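Xanthomonas outer protein D (Xanthomonas euvesicatoria, PDB 2OIX) is a secreted virulence factor and deSUMOylating cysteine protease with peptidase and isopeptidase activity, represented here by an inactive mutant of its catalytic domain. Local coordinates at residues N73-V81 / A136-L147. The protein carries 1 engineered substitution. Residues are numbered along the deposited sequence; the frame is centred on the assembly and turned at random.
Engineered in segment 136-147: Ala136 (natural residue Cys).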
loop_
_atom_site.group_PDB
_atom_site.type_symbol
_atom_site.label_atom_id
_atom_site.label_comp_id
_atom_site.label_asym_id
_atom_site.label_seq_id
_atom_site.Cartn_x
_atom_site.Cartn_y
_atom_site.Cartn_z
ATOM N N ASN A 73 14.794 -7.205 -1.529
ATOM C CA ASN A 73 15.927 -6.707 -2.322
ATOM C C ASN A 73 15.693 -6.724 -3.823
ATOM O O ASN A 73 16.647 -6.811 -4.604
ATOM C CB ASN A 73 17.212 -7.487 -2.018
ATOM C CG ASN A 73 17.471 -7.623 -0.545
ATOM O OD1 ASN A 73 16.790 -8.387 0.144
ATOM N ND2 ASN A 73 18.469 -6.892 -0.049
ATOM N N ALA A 74 14.433 -6.645 -4.232
ATOM C CA ALA A 74 14.115 -6.768 -5.649
ATOM C C ALA A 74 13.166 -5.670 -6.147
ATOM O O ALA A 74 13.452 -5.012 -7.156
ATOM C CB ALA A 74 13.547 -8.185 -5.970
ATOM N N HIS A 75 12.051 -5.457 -5.452
ATOM C CA HIS A 75 10.990 -4.627 -6.015
ATOM C C HIS A 75 9.942 -4.282 -4.968
ATOM O O HIS A 75 9.834 -4.992 -3.974
ATOM C CB HIS A 75 10.346 -5.383 -7.192
ATOM C CG HIS A 75 9.355 -4.583 -7.975
ATOM N ND1 HIS A 75 9.603 -3.303 -8.413
ATOM C CD2 HIS A 75 8.115 -4.899 -8.429
ATOM C CE1 HIS A 75 8.563 -2.866 -9.098
ATOM N NE2 HIS A 75 7.648 -3.817 -9.125
ATOM N N TRP A 76 9.227 -3.168 -5.173
ATOM C CA TRP A 76 8.059 -2.790 -4.355
ATOM C C TRP A 76 6.814 -2.566 -5.232
ATOM O O TRP A 76 6.904 -1.998 -6.315
ATOM C CB TRP A 76 8.255 -1.462 -3.647
ATOM C CG TRP A 76 9.231 -1.449 -2.493
ATOM C CD1 TRP A 76 10.517 -1.004 -2.524
ATOM C CD2 TRP A 76 8.981 -1.889 -1.168
ATOM N NE1 TRP A 76 11.115 -1.147 -1.273
ATOM C CE2 TRP A 76 10.178 -1.673 -0.417
ATOM C CE3 TRP A 76 7.853 -2.436 -0.520
ATOM C CZ2 TRP A 76 10.276 -1.981 0.934
ATOM C CZ3 TRP A 76 7.965 -2.755 0.854
ATOM C CH2 TRP A 76 9.164 -2.527 1.550
ATOM N N SER A 77 5.643 -2.912 -4.712
ATOM C CA SER A 77 4.408 -2.465 -5.336
ATOM C C SER A 77 3.393 -2.182 -4.197
ATOM O O SER A 77 3.712 -2.327 -2.995
ATOM C CB SER A 77 3.905 -3.510 -6.301
ATOM O OG SER A 77 3.613 -4.676 -5.555
ATOM N N LEU A 78 2.186 -1.788 -4.581
ATOM C CA LEU A 78 1.209 -1.363 -3.630
ATOM C C LEU A 78 -0.096 -2.098 -3.831
ATOM O O LEU A 78 -0.684 -2.099 -4.957
ATOM C CB LEU A 78 0.936 0.104 -3.785
ATOM C CG LEU A 78 -0.171 0.693 -2.899
ATOM C CD1 LEU A 78 0.162 0.487 -1.392
ATOM C CD2 LEU A 78 -0.448 2.187 -3.258
ATOM N N LEU A 79 -0.564 -2.713 -2.754
ATOM C CA LEU A 79 -1.885 -3.294 -2.781
ATOM C C LEU A 79 -2.785 -2.423 -1.881
ATOM O O LEU A 79 -2.468 -2.207 -0.715
ATOM C CB LEU A 79 -1.864 -4.730 -2.208
ATOM C CG LEU A 79 -3.209 -5.363 -2.236
ATOM C CD1 LEU A 79 -3.661 -5.539 -3.736
ATOM C CD2 LEU A 79 -3.209 -6.688 -1.435
ATOM N N VAL A 80 -3.954 -2.008 -2.372
ATOM C CA VAL A 80 -4.888 -1.216 -1.550
ATOM C C VAL A 80 -6.144 -2.070 -1.356
ATOM O O VAL A 80 -6.718 -2.643 -2.317
ATOM C CB VAL A 80 -5.226 0.160 -2.196
ATOM C CG1 VAL A 80 -6.265 0.951 -1.350
ATOM C CG2 VAL A 80 -3.985 0.967 -2.385
ATOM N N VAL A 81 -6.588 -2.190 -0.130
ATOM C CA VAL A 81 -7.795 -2.989 0.118
ATOM C C VAL A 81 -8.865 -2.077 0.763
ATOM O O VAL A 81 -8.575 -1.448 1.787
ATOM C CB VAL A 81 -7.512 -4.189 1.048
ATOM C CG1 VAL A 81 -8.767 -4.791 1.496
ATOM C CG2 VAL A 81 -6.618 -5.263 0.392
ATOM N N ALA A 136 11.073 1.872 -7.332
ATOM C CA ALA A 136 9.789 1.219 -7.052
ATOM C C ALA A 136 9.235 1.806 -5.738
ATOM O O ALA A 136 8.063 2.169 -5.656
ATOM C CB ALA A 136 9.936 -0.305 -7.006
ATOM N N GLY A 137 10.116 1.986 -4.750
ATOM C CA GLY A 137 9.769 2.547 -3.440
ATOM C C GLY A 137 9.133 3.924 -3.468
ATOM O O GLY A 137 8.145 4.173 -2.761
ATOM N N ASP A 138 9.729 4.827 -4.244
ATOM C CA ASP A 138 9.203 6.161 -4.449
ATOM C C ASP A 138 7.768 6.093 -5.012
ATOM O O ASP A 138 6.881 6.852 -4.588
ATOM C CB ASP A 138 10.117 6.940 -5.406
ATOM C CG ASP A 138 11.609 7.004 -4.933
ATOM O OD1 ASP A 138 12.212 8.119 -4.902
ATOM O OD2 ASP A 138 12.234 5.951 -4.686
ATOM N N HIS A 139 7.561 5.207 -5.980
ATOM C CA HIS A 139 6.265 5.076 -6.651
ATOM C C HIS A 139 5.169 4.593 -5.663
ATOM O O HIS A 139 4.043 5.120 -5.659
ATOM C CB HIS A 139 6.377 4.158 -7.874
ATOM C CG HIS A 139 6.952 4.824 -9.087
ATOM N ND1 HIS A 139 8.306 4.897 -9.316
ATOM C CD2 HIS A 139 6.360 5.421 -10.152
ATOM C CE1 HIS A 139 8.533 5.519 -10.462
ATOM N NE2 HIS A 139 7.371 5.865 -10.984
ATOM N N VAL A 140 5.533 3.643 -4.808
ATOM C CA VAL A 140 4.662 3.200 -3.727
ATOM C C VAL A 140 4.314 4.338 -2.753
ATOM O O VAL A 140 3.113 4.579 -2.537
ATOM C CB VAL A 140 5.168 1.935 -3.003
ATOM C CG1 VAL A 140 4.270 1.648 -1.795
ATOM C CG2 VAL A 140 5.117 0.741 -3.954
ATOM N N LEU A 141 5.320 5.116 -2.302
ATOM C CA LEU A 141 5.084 6.158 -1.315
ATOM C C LEU A 141 4.167 7.213 -1.903
ATOM O O LEU A 141 3.203 7.649 -1.267
ATOM C CB LEU A 141 6.412 6.802 -0.843
ATOM C CG LEU A 141 7.179 5.847 0.073
ATOM C CD1 LEU A 141 8.328 6.421 0.746
ATOM C CD2 LEU A 141 6.214 5.265 1.177
ATOM N N THR A 142 4.525 7.675 -3.101
ATOM C CA THR A 142 3.722 8.628 -3.830
ATOM C C THR A 142 2.294 8.165 -4.061
ATOM O O THR A 142 1.378 8.963 -3.843
ATOM C CB THR A 142 4.374 9.007 -5.183
ATOM O OG1 THR A 142 5.759 9.280 -4.963
ATOM C CG2 THR A 142 3.666 10.239 -5.771
ATOM N N GLY A 143 2.100 6.906 -4.458
ATOM C CA GLY A 143 0.749 6.385 -4.645
ATOM C C GLY A 143 -0.072 6.415 -3.345
ATOM O O GLY A 143 -1.275 6.809 -3.346
ATOM N N ILE A 144 0.575 6.071 -2.228
ATOM C CA ILE A 144 -0.103 6.087 -0.932
ATOM C C ILE A 144 -0.594 7.487 -0.583
ATOM O O ILE A 144 -1.763 7.649 -0.215
ATOM C CB ILE A 144 0.804 5.508 0.190
ATOM C CG1 ILE A 144 0.979 3.966 0.005
ATOM C CG2 ILE A 144 0.200 5.860 1.567
ATOM C CD1 ILE A 144 2.029 3.364 0.926
ATOM N N GLU A 145 0.291 8.456 -0.768
ATOM C CA GLU A 145 0.107 9.883 -0.437
ATOM C C GLU A 145 -1.037 10.529 -1.260
ATOM O O GLU A 145 -1.928 11.175 -0.706
ATOM C CB GLU A 145 1.408 10.623 -0.712
ATOM C CG GLU A 145 1.333 12.140 -0.540
ATOM C CD GLU A 145 1.826 12.603 0.814
ATOM O OE1 GLU A 145 2.361 11.739 1.557
ATOM O OE2 GLU A 145 1.708 13.826 1.122
ATOM N N VAL A 146 -0.975 10.336 -2.577
ATOM C CA VAL A 146 -2.001 10.746 -3.533
ATOM C C VAL A 146 -3.342 10.138 -3.191
ATOM O O VAL A 146 -4.329 10.854 -3.107
ATOM C CB VAL A 146 -1.598 10.326 -4.958
ATOM C CG1 VAL A 146 -2.703 10.600 -5.947
ATOM C CG2 VAL A 146 -0.332 11.135 -5.408
ATOM N N LEU A 147 -3.370 8.820 -3.018
ATOM C CA LEU A 147 -4.637 8.148 -2.730
ATOM C C LEU A 147 -5.216 8.531 -1.328
ATOM O O LEU A 147 -6.440 8.753 -1.197
ATOM C CB LEU A 147 -4.465 6.640 -2.892
ATOM C CG LEU A 147 -4.250 6.028 -4.289
ATOM C CD1 LEU A 147 -4.261 4.423 -4.096
ATOM C CD2 LEU A 147 -5.414 6.404 -5.230
#
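Strand 75-81 and helix 136-147 run nearly parallel, their axes 17° apart and 7.0 Å at closest approach, with Trp76 set against Ala136 and Leu78 against Val140. At the start of the helix, Ala136 CB lies 3.3 Å from His75 ND1 and meets the imidazole obliquely. CG of His75 is anti to the backbone N (chi1 -173°), which swings the ring alongside the helix start, although the CB of His75 is not aimed at the helix; NE2 of the same ring is hydrogen-bonded to Asp95. In Trp76, CG lies anti to the carbonyl carbon instead (chi1 -72°), and its indole passes beside Gly137, CD1 of Trp76 coming to 3.7 Å from Gly137 CA, which bears no side chain. The indole continues to helix 7-20, touching Leu10, and NE1 bonds to Leu5 O.

One turn along, Val140 drives CG2 against the strand backbone itself, 3.4 Å from Ser77 C, while its CG1 lies near Leu78 CB. Ser77 points to the opposite side of the strand, where its OG bonds to Gln104 and His93. Leu78 reaches over Gly143 and crosses Ile144 at a slant, its CD1 3.8 Å from Ile144 CG1. Farther on, Val80 CG2 touches Leu147 CD1 at 3.9 Å. All eleven touching residues are buried, and from Trp76 to Leu147 the side chains that meet one another do so through carbon atoms.

Position 136 is an engineered alanine replacing the natural cysteine. With the Asp95-bonded His75, it places the contact at the probable Cys-His-Asp catalytic triad of a Ulp1-type (C48, clan CE) protease, where the nucleophile sits at the N-terminus of a helix packed on the central sheet.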